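Local coordinates for protein CTP:phosphocholine Cytidylyltransferase (Streptococcus pneumoniae, PDB 1JYK) that catalyses the transfer of a cytidylyl group from CTP to phosphocholine, yielding CDP-choline and pyrophosphate, at residues A[158-168]-A[219-228]; A[42-50]-A[80-88]. One frame throughout, in Å; residues are numbered along the deposited sequence.

Overall arrangement
The two contacts lie on opposite sides of the chain's centre, about 35 Å apart between their centres and about 19 Å between nearest atoms, and they do not touch. Interaction 2 is formed entirely by the N-terminal part of the chain, which belongs to the nucleotidyltransferase family; both segments of interaction 1 come later in sequence. In interaction 2 the loop 42-50, which follows strand 27-32, packs on the segment 80-88 that leads into helix 87-92; in related nucleotidyltransferases the region after the first strand belongs to the nucleotide-binding site, so this contact probably lies near it. Interaction 1 is structural packing, joining the small antiparallel hairpin 157-170 to strand 224-228 of the mixed sheet.

Interaction 1. Residues A[158-168]-A[219-228]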
loop_
_atom_site.group_PDB
_atom_site.type_symbol
_atom_site.label_atom_id
_atom_site.label_comp_id
_atom_site.label_asym_id
_atom_site.label_seq_id
_atom_site.Cartn_x
_atom_site.Cartn_y
_atom_site.Cartn_z
ATOM N N LEU A 158 -10.789 6.130 8.762
ATOM C CA LEU A 158 -10.632 7.538 8.434
ATOM C C LEU A 158 -11.760 8.398 9.003
ATOM O O LEU A 158 -12.935 8.131 8.759
ATOM C CB LEU A 158 -10.582 7.702 6.909
ATOM C CG LEU A 158 -9.408 7.008 6.207
ATOM C CD1 LEU A 158 -9.762 6.730 4.751
ATOM C CD2 LEU A 158 -8.167 7.894 6.296
ATOM N N VAL A 159 -11.393 9.430 9.754
ATOM C CA VAL A 159 -12.376 10.341 10.334
ATOM C C VAL A 159 -12.386 11.609 9.487
ATOM O O VAL A 159 -11.369 12.294 9.383
ATOM C CB VAL A 159 -12.004 10.713 11.787
ATOM C CG1 VAL A 159 -12.930 11.814 12.297
ATOM C CG2 VAL A 159 -12.085 9.478 12.675
ATOM N N TYR A 160 -13.524 11.930 8.882
ATOM C CA TYR A 160 -13.593 13.121 8.044
ATOM C C TYR A 160 -14.987 13.728 7.906
ATOM O O TYR A 160 -15.996 13.079 8.192
ATOM C CB TYR A 160 -13.035 12.808 6.649
ATOM C CG TYR A 160 -13.781 11.714 5.916
ATOM C CD1 TYR A 160 -14.736 12.020 4.943
ATOM C CD2 TYR A 160 -13.508 10.369 6.170
ATOM C CE1 TYR A 160 -15.403 11.011 4.233
ATOM C CE2 TYR A 160 -14.168 9.351 5.467
ATOM C CZ TYR A 160 -15.113 9.683 4.497
ATOM O OH TYR A 160 -15.754 8.689 3.789
ATOM N N GLY A 161 -15.017 14.978 7.447
ATOM C CA GLY A 161 -16.268 15.690 7.268
ATOM C C GLY A 161 -16.619 15.968 5.816
ATOM O O GLY A 161 -16.236 15.223 4.915
ATOM N N ASP A 162 -17.334 17.069 5.598
ATOM C CA ASP A 162 -17.804 17.467 4.273
ATOM C C ASP A 162 -16.738 17.800 3.242
ATOM O O ASP A 162 -16.989 17.706 2.040
ATOM C CB ASP A 162 -18.749 18.664 4.402
ATOM C CG ASP A 162 -19.909 18.395 5.343
ATOM O OD1 ASP A 162 -20.371 19.353 6.000
ATOM O OD2 ASP A 162 -20.360 17.232 5.431
ATOM N N ASP A 163 -15.560 18.202 3.703
ATOM C CA ASP A 163 -14.481 18.552 2.791
ATOM C C ASP A 163 -13.581 17.354 2.511
ATOM O O ASP A 163 -12.563 17.480 1.827
ATOM C CB ASP A 163 -13.652 19.701 3.366
ATOM C CG ASP A 163 -13.008 19.351 4.691
ATOM O OD1 ASP A 163 -13.314 18.277 5.257
ATOM O OD2 ASP A 163 -12.188 20.160 5.171
ATOM N N TYR A 164 -13.961 16.196 3.045
ATOM C CA TYR A 164 -13.201 14.964 2.864
ATOM C C TYR A 164 -11.775 15.009 3.418
ATOM O O TYR A 164 -10.946 14.158 3.093
ATOM C CB TYR A 164 -13.184 14.585 1.380
ATOM C CG TYR A 164 -14.567 14.270 0.871
ATOM C CD1 TYR A 164 -15.288 15.206 0.128
ATOM C CD2 TYR A 164 -15.193 13.065 1.203
ATOM C CE1 TYR A 164 -16.600 14.956 -0.265
ATOM C CE2 TYR A 164 -16.505 12.803 0.817
ATOM C CZ TYR A 164 -17.202 13.755 0.086
ATOM O OH TYR A 164 -18.507 13.509 -0.277
ATOM N N LYS A 165 -11.489 15.993 4.265
ATOM C CA LYS A 165 -10.163 16.107 4.859
ATOM C C LYS A 165 -10.062 15.219 6.099
ATOM O O LYS A 165 -10.927 15.256 6.976
ATOM C CB LYS A 165 -9.863 17.560 5.232
ATOM C CG LYS A 165 -8.391 17.816 5.524
ATOM C CD LYS A 165 -8.121 19.294 5.749
ATOM C CE LYS A 165 -6.635 19.559 5.901
ATOM N NZ LYS A 165 -6.165 19.247 7.276
ATOM N N VAL A 166 -9.003 14.420 6.164
ATOM C CA VAL A 166 -8.796 13.517 7.288
ATOM C C VAL A 166 -8.484 14.284 8.571
ATOM O O VAL A 166 -7.484 15.006 8.658
ATOM C CB VAL A 166 -7.647 12.526 7.002
ATOM C CG1 VAL A 166 -7.464 11.589 8.188
ATOM C CG2 VAL A 166 -7.960 11.725 5.733
ATOM N N GLN A 167 -9.358 14.122 9.560
ATOM C CA GLN A 167 -9.214 14.789 10.846
ATOM C C GLN A 167 -8.479 13.895 11.825
ATOM O O GLN A 167 -7.804 14.371 12.732
ATOM C CB GLN A 167 -10.594 15.133 11.413
ATOM C CG GLN A 167 -11.323 16.209 10.637
ATOM C CD GLN A 167 -10.479 17.451 10.437
ATOM O OE1 GLN A 167 -9.647 17.788 11.277
ATOM N NE2 GLN A 167 -10.683 18.137 9.322
ATOM N N ASP A 168 -8.617 12.590 11.631
ATOM C CA ASP A 168 -7.977 11.619 12.498
ATOM C C ASP A 168 -8.038 10.244 11.846
ATOM O O ASP A 168 -8.787 10.031 10.885
ATOM C CB ASP A 168 -8.714 11.576 13.839
ATOM C CG ASP A 168 -7.834 11.100 14.976
ATOM O OD1 ASP A 168 -6.665 10.730 14.728
ATOM O OD2 ASP A 168 -8.317 11.099 16.128
ATOM N N ILE A 219 -1.242 13.130 12.317
ATOM C CA ILE A 219 -2.341 13.616 11.487
ATOM C C ILE A 219 -2.634 15.113 11.591
ATOM O O ILE A 219 -2.945 15.763 10.597
ATOM C CB ILE A 219 -3.627 12.796 11.775
ATOM C CG1 ILE A 219 -4.686 13.085 10.709
ATOM C CG2 ILE A 219 -4.142 13.107 13.169
ATOM C CD1 ILE A 219 -4.190 12.927 9.284
ATOM N N LYS A 220 -2.516 15.662 12.794
ATOM C CA LYS A 220 -2.773 17.080 13.034
ATOM C C LYS A 220 -1.827 18.003 12.272
ATOM O O LYS A 220 -2.094 19.197 12.136
ATOM C CB LYS A 220 -2.690 17.382 14.537
ATOM C CG LYS A 220 -2.529 16.140 15.432
ATOM C CD LYS A 220 -1.269 15.340 15.082
ATOM C CE LYS A 220 -1.190 13.999 15.809
ATOM N NZ LYS A 220 -2.485 13.272 15.923
ATOM N N GLU A 221 -0.727 17.456 11.767
ATOM C CA GLU A 221 0.250 18.247 11.016
ATOM C C GLU A 221 0.167 18.023 9.511
ATOM O O GLU A 221 0.855 18.695 8.743
ATOM C CB GLU A 221 1.673 17.897 11.451
ATOM C CG GLU A 221 1.848 17.745 12.935
ATOM C CD GLU A 221 1.751 19.069 13.638
ATOM O OE1 GLU A 221 2.212 20.075 13.055
ATOM O OE2 GLU A 221 1.213 19.103 14.767
ATOM N N LEU A 222 -0.666 17.080 9.089
ATOM C CA LEU A 222 -0.763 16.759 7.677
ATOM C C LEU A 222 -2.115 17.035 7.055
ATOM O O LEU A 222 -3.145 16.982 7.721
ATOM C CB LEU A 222 -0.396 15.288 7.466
ATOM C CG LEU A 222 0.911 14.819 8.113
ATOM C CD1 LEU A 222 0.947 13.292 8.177
ATOM C CD2 LEU A 222 2.089 15.368 7.327
ATOM N N ASP A 223 -2.095 17.338 5.762
ATOM C CA ASP A 223 -3.311 17.599 5.002
ATOM C C ASP A 223 -3.494 16.412 4.058
ATOM O O ASP A 223 -2.781 16.289 3.056
ATOM C CB ASP A 223 -3.178 18.890 4.190
ATOM C CG ASP A 223 -3.122 20.129 5.066
ATOM O OD1 ASP A 223 -3.545 20.062 6.240
ATOM O OD2 ASP A 223 -2.651 21.172 4.579
ATOM N N VAL A 224 -4.434 15.538 4.399
ATOM C CA VAL A 224 -4.723 14.354 3.596
ATOM C C VAL A 224 -6.222 14.292 3.361
ATOM O O VAL A 224 -7.014 14.646 4.233
ATOM C CB VAL A 224 -4.285 13.058 4.310
ATOM C CG1 VAL A 224 -4.124 11.928 3.284
ATOM C CG2 VAL A 224 -2.991 13.302 5.088
ATOM N N TYR A 225 -6.610 13.831 2.184
ATOM C CA TYR A 225 -8.014 13.761 1.851
ATOM C C TYR A 225 -8.468 12.355 1.534
ATOM O O TYR A 225 -7.654 11.475 1.280
ATOM C CB TYR A 225 -8.295 14.701 0.687
ATOM C CG TYR A 225 -8.007 16.125 1.060
ATOM C CD1 TYR A 225 -6.701 16.608 1.080
ATOM C CD2 TYR A 225 -9.038 16.987 1.438
ATOM C CE1 TYR A 225 -6.430 17.914 1.466
ATOM C CE2 TYR A 225 -8.776 18.292 1.825
ATOM C CZ TYR A 225 -7.473 18.746 1.836
ATOM O OH TYR A 225 -7.217 20.042 2.202
ATOM N N VAL A 226 -9.778 12.150 1.561
ATOM C CA VAL A 226 -10.351 10.844 1.299
ATOM C C VAL A 226 -11.075 10.781 -0.041
ATOM O O VAL A 226 -11.867 11.664 -0.371
ATOM C CB VAL A 226 -11.347 10.450 2.418
ATOM C CG1 VAL A 226 -11.938 9.076 2.146
ATOM C CG2 VAL A 226 -10.642 10.454 3.763
ATOM N N GLU A 227 -10.777 9.739 -0.811
ATOM C CA GLU A 227 -11.425 9.507 -2.090
ATOM C C GLU A 227 -12.257 8.257 -1.843
ATOM O O GLU A 227 -11.723 7.154 -1.776
ATOM C CB GLU A 227 -10.387 9.254 -3.179
ATOM C CG GLU A 227 -10.972 8.847 -4.529
ATOM C CD GLU A 227 -11.726 9.969 -5.219
ATOM O OE1 GLU A 227 -11.432 11.157 -4.946
ATOM O OE2 GLU A 227 -12.616 9.660 -6.038
ATOM N N GLU A 228 -13.563 8.441 -1.677
ATOM C CA GLU A 228 -14.464 7.334 -1.404
ATOM C C GLU A 228 -14.612 6.404 -2.597
ATOM O O GLU A 228 -15.081 6.808 -3.660
ATOM C CB GLU A 228 -15.829 7.875 -0.994
ATOM C CG GLU A 228 -15.772 8.766 0.234
ATOM C CD GLU A 228 -17.149 9.142 0.752
ATOM O OE1 GLU A 228 -18.064 9.300 -0.080
ATOM O OE2 GLU A 228 -17.314 9.280 1.984
HETATM O O HOH W 1 -19.923 11.343 0.226
HETATM O O HOH W 2 -5.669 16.111 7.021
HETATM O O HOH W 3 -3.922 19.359 9.010
HETATM O O HOH W 4 -5.622 16.865 10.230
#
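Tyr160 has its CG between the backbone N and the carbonyl carbon (chi1 60°), which lays its ring over Val226, while Lys165 runs extended from its CA and bends only at chi4 (-81°) to reach Asp223. CG2 of Val226 sits over one face of the Tyr160 ring, off centre toward the rim, 3.7 Å from CD2 of Tyr160. The same methyl packs against CG2 of Val166 at 3.6 Å and also meets CD1 of Leu158, so one valine branch fills the middle of the contact. Beyond it, Val166 CG1 meets CD1 of Ile219.

Segment 158-168 is a two-stranded antiparallel hairpin with a type I turn, Gly161 to Tyr164, and a classic beta bulge at Gln167 and Asp168 opposite Val159. A single backbone bridge, Lys165 with Tyr225, ties it to strand 224-228, which pairs in parallel with strand 142-149: Val226 N donates to Tyr164 O, and Val166 N to Val224 O in a nearly straight bond (172°). The aliphatic part of Lys165 lies across one face of the Tyr225 ring in a CH-pi contact through CG, and Arg141 makes a cation-pi contact with that ring. NZ of Lys165 forms a salt bridge to Asp223 OD1 at 2.9 Å, from above the carboxylate plane.

At the far end, Tyr160 OH donates to Glu228 OE2 over a very short 2.5 Å, and a water joins Glu228 OE1 to Tyr164 OH. Each charged group is thus shared: the Glu228 carboxylate between a phenol and a water, the Lys165 ammonium between Asp223 and two waters that both lie within hydrogen-bonding distance of Leu222 O.

Interaction 2. Residues A[42-50]-A[80-88]; sequences LTENTPKAL and YLKEQFDYL. Unlike the reference sequence in segment 42-50: Leu42 (reference Met).
The hydroxyl of Tyr80 donates to Thr43 O at 2.8 Å in the carbonyl plane, and Glu44 O also lies close to it. Both oxygens sit at the edge of the ring, which CG anti to the backbone N (chi1 178°) swings toward the loop. Farther along, Gln84 NE2 donates to Asn45 O (2.9 Å, 167° at the hydrogen), with the acceptor in the amide plane. A water closes this corner: it donates to Asn45 O and Gln84 OE1 and accepts from Thr46 OG1, so the carboxamide is held at both ends.

Between these polar links Pro47 is wedged among Tyr80, Leu81, Gln84 and Phe85. Its CD packs on CD1 of Leu81 and on the Gln84 amide, while its CG lies 3.5 Å from Phe85 CE2. Leu50 CD1 stands almost exactly over the centre of the Phe85 ring, 4.0 Å from its centroid, and Ala49 CB meets the ring at its edge. Phe85 and Ala49 both touch Ala32 at the end of strand 27-32, and Phe85 also meets Val78 at the end of strand 74-78, so both segments lie at the C-terminal ends of these two parallel strands.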
loop_
_atom_site.group_PDB
_atom_site.type_symbol
_atom_site.label_atom_id
_atom_site.label_comp_id
_atom_site.label_asym_id
_atom_site.label_seq_id
_atom_site.Cartn_x
_atom_site.Cartn_y
_atom_site.Cartn_z
ATOM N N LEU A 42 -0.882 -20.333 0.692
ATOM C CA LEU A 42 -0.499 -19.604 -0.514
ATOM C C LEU A 42 0.907 -19.021 -0.512
ATOM O O LEU A 42 1.542 -18.910 -1.569
ATOM C CB LEU A 42 -1.485 -18.464 -0.773
ATOM C CG LEU A 42 -2.938 -18.851 -1.028
ATOM C CD1 LEU A 42 -3.805 -17.602 -0.941
ATOM C CD2 LEU A 42 -3.058 -19.513 -2.390
ATOM N N THR A 43 1.390 -18.650 0.668
ATOM C CA THR A 43 2.693 -18.011 0.785
ATOM C C THR A 43 3.812 -18.880 1.310
ATOM O O THR A 43 4.856 -18.368 1.714
ATOM C CB THR A 43 2.596 -16.778 1.680
ATOM O OG1 THR A 43 1.869 -17.120 2.867
ATOM C CG2 THR A 43 1.871 -15.653 0.946
ATOM N N GLU A 44 3.608 -20.190 1.309
ATOM C CA GLU A 44 4.645 -21.083 1.788
ATOM C C GLU A 44 5.872 -21.038 0.866
ATOM O O GLU A 44 7.012 -21.026 1.339
ATOM C CB GLU A 44 4.107 -22.509 1.881
ATOM C CG GLU A 44 5.188 -23.526 2.152
ATOM C CD GLU A 44 4.639 -24.874 2.548
ATOM O OE1 GLU A 44 5.338 -25.590 3.301
ATOM O OE2 GLU A 44 3.517 -25.212 2.105
ATOM N N ASN A 45 5.635 -21.003 -0.444
ATOM C CA ASN A 45 6.720 -20.968 -1.426
ATOM C C ASN A 45 6.541 -19.861 -2.443
ATOM O O ASN A 45 7.269 -19.802 -3.431
ATOM C CB ASN A 45 6.807 -22.292 -2.177
ATOM C CG ASN A 45 7.221 -23.433 -1.289
ATOM O OD1 ASN A 45 6.423 -23.930 -0.491
ATOM N ND2 ASN A 45 8.474 -23.859 -1.415
ATOM N N THR A 46 5.567 -18.993 -2.213
ATOM C CA THR A 46 5.308 -17.894 -3.128
ATOM C C THR A 46 5.071 -16.615 -2.354
ATOM O O THR A 46 4.294 -16.602 -1.401
ATOM C CB THR A 46 4.057 -18.152 -3.974
ATOM O OG1 THR A 46 4.193 -19.398 -4.655
ATOM C CG2 THR A 46 3.856 -17.032 -4.985
ATOM N N PRO A 47 5.761 -15.526 -2.733
ATOM C CA PRO A 47 5.535 -14.273 -2.005
ATOM C C PRO A 47 4.091 -13.848 -2.309
ATOM O O PRO A 47 3.589 -14.090 -3.410
ATOM C CB PRO A 47 6.580 -13.322 -2.590
ATOM C CG PRO A 47 6.938 -13.913 -3.920
ATOM C CD PRO A 47 6.766 -15.389 -3.800
ATOM N N LYS A 48 3.417 -13.226 -1.350
ATOM C CA LYS A 48 2.029 -12.857 -1.582
ATOM C C LYS A 48 1.780 -11.966 -2.798
ATOM O O LYS A 48 0.725 -12.068 -3.424
ATOM C CB LYS A 48 1.417 -12.241 -0.318
ATOM C CG LYS A 48 1.926 -10.884 0.050
ATOM C CD LYS A 48 1.460 -10.519 1.446
ATOM C CE LYS A 48 1.951 -9.137 1.834
ATOM N NZ LYS A 48 1.148 -8.571 2.946
ATOM N N ALA A 49 2.740 -11.112 -3.149
ATOM C CA ALA A 49 2.571 -10.230 -4.308
ATOM C C ALA A 49 2.546 -11.028 -5.608
ATOM O O ALA A 49 2.048 -10.550 -6.634
ATOM C CB ALA A 49 3.696 -9.192 -4.363
ATOM N N LEU A 50 3.079 -12.244 -5.562
ATOM C CA LEU A 50 3.135 -13.085 -6.754
ATOM C C LEU A 50 2.127 -14.242 -6.765
ATOM O O LEU A 50 2.168 -15.106 -7.646
ATOM C CB LEU A 50 4.564 -13.601 -6.955
ATOM C CG LEU A 50 5.610 -12.495 -7.182
ATOM C CD1 LEU A 50 6.964 -13.138 -7.438
ATOM C CD2 LEU A 50 5.221 -11.603 -8.361
ATOM N N TYR A 80 10.953 -11.225 1.323
ATOM C CA TYR A 80 10.652 -12.649 1.361
ATOM C C TYR A 80 10.591 -13.204 -0.070
ATOM O O TYR A 80 9.821 -12.706 -0.895
ATOM C CB TYR A 80 9.307 -12.850 2.062
ATOM C CG TYR A 80 8.848 -14.282 2.135
ATOM C CD1 TYR A 80 7.630 -14.673 1.571
ATOM C CD2 TYR A 80 9.615 -15.248 2.781
ATOM C CE1 TYR A 80 7.190 -15.988 1.651
ATOM C CE2 TYR A 80 9.186 -16.567 2.867
ATOM C CZ TYR A 80 7.973 -16.931 2.299
ATOM O OH TYR A 80 7.545 -18.237 2.371
ATOM N N LEU A 81 11.403 -14.225 -0.356
ATOM C CA LEU A 81 11.462 -14.853 -1.687
ATOM C C LEU A 81 11.636 -13.832 -2.822
ATOM O O LEU A 81 11.080 -13.988 -3.917
ATOM C CB LEU A 81 10.201 -15.699 -1.934
ATOM C CG LEU A 81 9.866 -16.771 -0.883
ATOM C CD1 LEU A 81 8.539 -17.437 -1.212
ATOM C CD2 LEU A 81 10.980 -17.802 -0.836
ATOM N N LYS A 82 12.440 -12.804 -2.559
ATOM C CA LYS A 82 12.671 -11.733 -3.520
ATOM C C LYS A 82 13.139 -12.147 -4.913
ATOM O O LYS A 82 12.847 -11.454 -5.895
ATOM C CB LYS A 82 13.650 -10.715 -2.936
ATOM C CG LYS A 82 15.064 -11.224 -2.800
ATOM C CD LYS A 82 15.967 -10.147 -2.221
ATOM C CE LYS A 82 17.412 -10.592 -2.222
ATOM N NZ LYS A 82 17.578 -11.791 -1.366
ATOM N N GLU A 83 13.847 -13.269 -5.013
ATOM C CA GLU A 83 14.346 -13.714 -6.312
ATOM C C GLU A 83 13.232 -14.006 -7.324
ATOM O O GLU A 83 13.469 -14.030 -8.530
ATOM C CB GLU A 83 15.254 -14.943 -6.148
ATOM C CG GLU A 83 14.573 -16.169 -5.551
ATOM C CD GLU A 83 14.455 -16.119 -4.027
ATOM O OE1 GLU A 83 15.092 -15.245 -3.391
ATOM O OE2 GLU A 83 13.717 -16.961 -3.470
ATOM N N GLN A 84 12.012 -14.209 -6.839
ATOM C CA GLN A 84 10.905 -14.481 -7.744
ATOM C C GLN A 84 10.430 -13.213 -8.447
ATOM O O GLN A 84 9.705 -13.285 -9.439
ATOM C CB GLN A 84 9.750 -15.144 -6.986
ATOM C CG GLN A 84 10.089 -16.568 -6.527
ATOM C CD GLN A 84 8.904 -17.327 -5.960
ATOM O OE1 GLN A 84 7.767 -17.166 -6.413
ATOM N NE2 GLN A 84 9.168 -18.169 -4.966
ATOM N N PHE A 85 10.859 -12.056 -7.944
ATOM C CA PHE A 85 10.476 -10.759 -8.520
ATOM C C PHE A 85 11.403 -10.269 -9.642
ATOM O O PHE A 85 11.052 -9.356 -10.387
ATOM C CB PHE A 85 10.466 -9.675 -7.437
ATOM C CG PHE A 85 9.356 -9.815 -6.432
ATOM C CD1 PHE A 85 8.179 -9.080 -6.564
ATOM C CD2 PHE A 85 9.495 -10.664 -5.339
ATOM C CE1 PHE A 85 7.154 -9.191 -5.618
ATOM C CE2 PHE A 85 8.476 -10.780 -4.389
ATOM C CZ PHE A 85 7.306 -10.041 -4.532
ATOM N N ASP A 86 12.584 -10.862 -9.757
ATOM C CA ASP A 86 13.558 -10.426 -10.753
ATOM C C ASP A 86 13.053 -10.217 -12.170
ATOM O O ASP A 86 13.370 -9.201 -12.801
ATOM C CB ASP A 86 14.741 -11.388 -10.769
ATOM C CG ASP A 86 15.645 -11.206 -9.563
ATOM O OD1 ASP A 86 15.745 -10.071 -9.048
ATOM O OD2 ASP A 86 16.254 -12.202 -9.127
ATOM N N TYR A 87 12.272 -11.165 -12.677
ATOM C CA TYR A 87 11.742 -11.069 -14.041
ATOM C C TYR A 87 10.954 -9.784 -14.337
ATOM O O TYR A 87 10.816 -9.393 -15.495
ATOM C CB TYR A 87 10.850 -12.282 -14.347
ATOM C CG TYR A 87 9.432 -12.168 -13.809
ATOM C CD1 TYR A 87 8.353 -11.954 -14.669
ATOM C CD2 TYR A 87 9.175 -12.278 -12.436
ATOM C CE1 TYR A 87 7.047 -11.851 -14.180
ATOM C CE2 TYR A 87 7.878 -12.177 -11.937
ATOM C CZ TYR A 87 6.818 -11.965 -12.811
ATOM O OH TYR A 87 5.533 -11.871 -12.313
ATOM N N LEU A 88 10.434 -9.138 -13.291
ATOM C CA LEU A 88 9.646 -7.922 -13.464
ATOM C C LEU A 88 10.454 -6.726 -13.948
ATOM O O LEU A 88 9.904 -5.797 -14.527
ATOM C CB LEU A 88 8.928 -7.564 -12.153
ATOM C CG LEU A 88 7.872 -8.556 -11.642
ATOM C CD1 LEU A 88 7.510 -8.205 -10.202
ATOM C CD2 LEU A 88 6.626 -8.522 -12.534
HETATM O O HOH W 5 6.181 -19.449 -6.377
#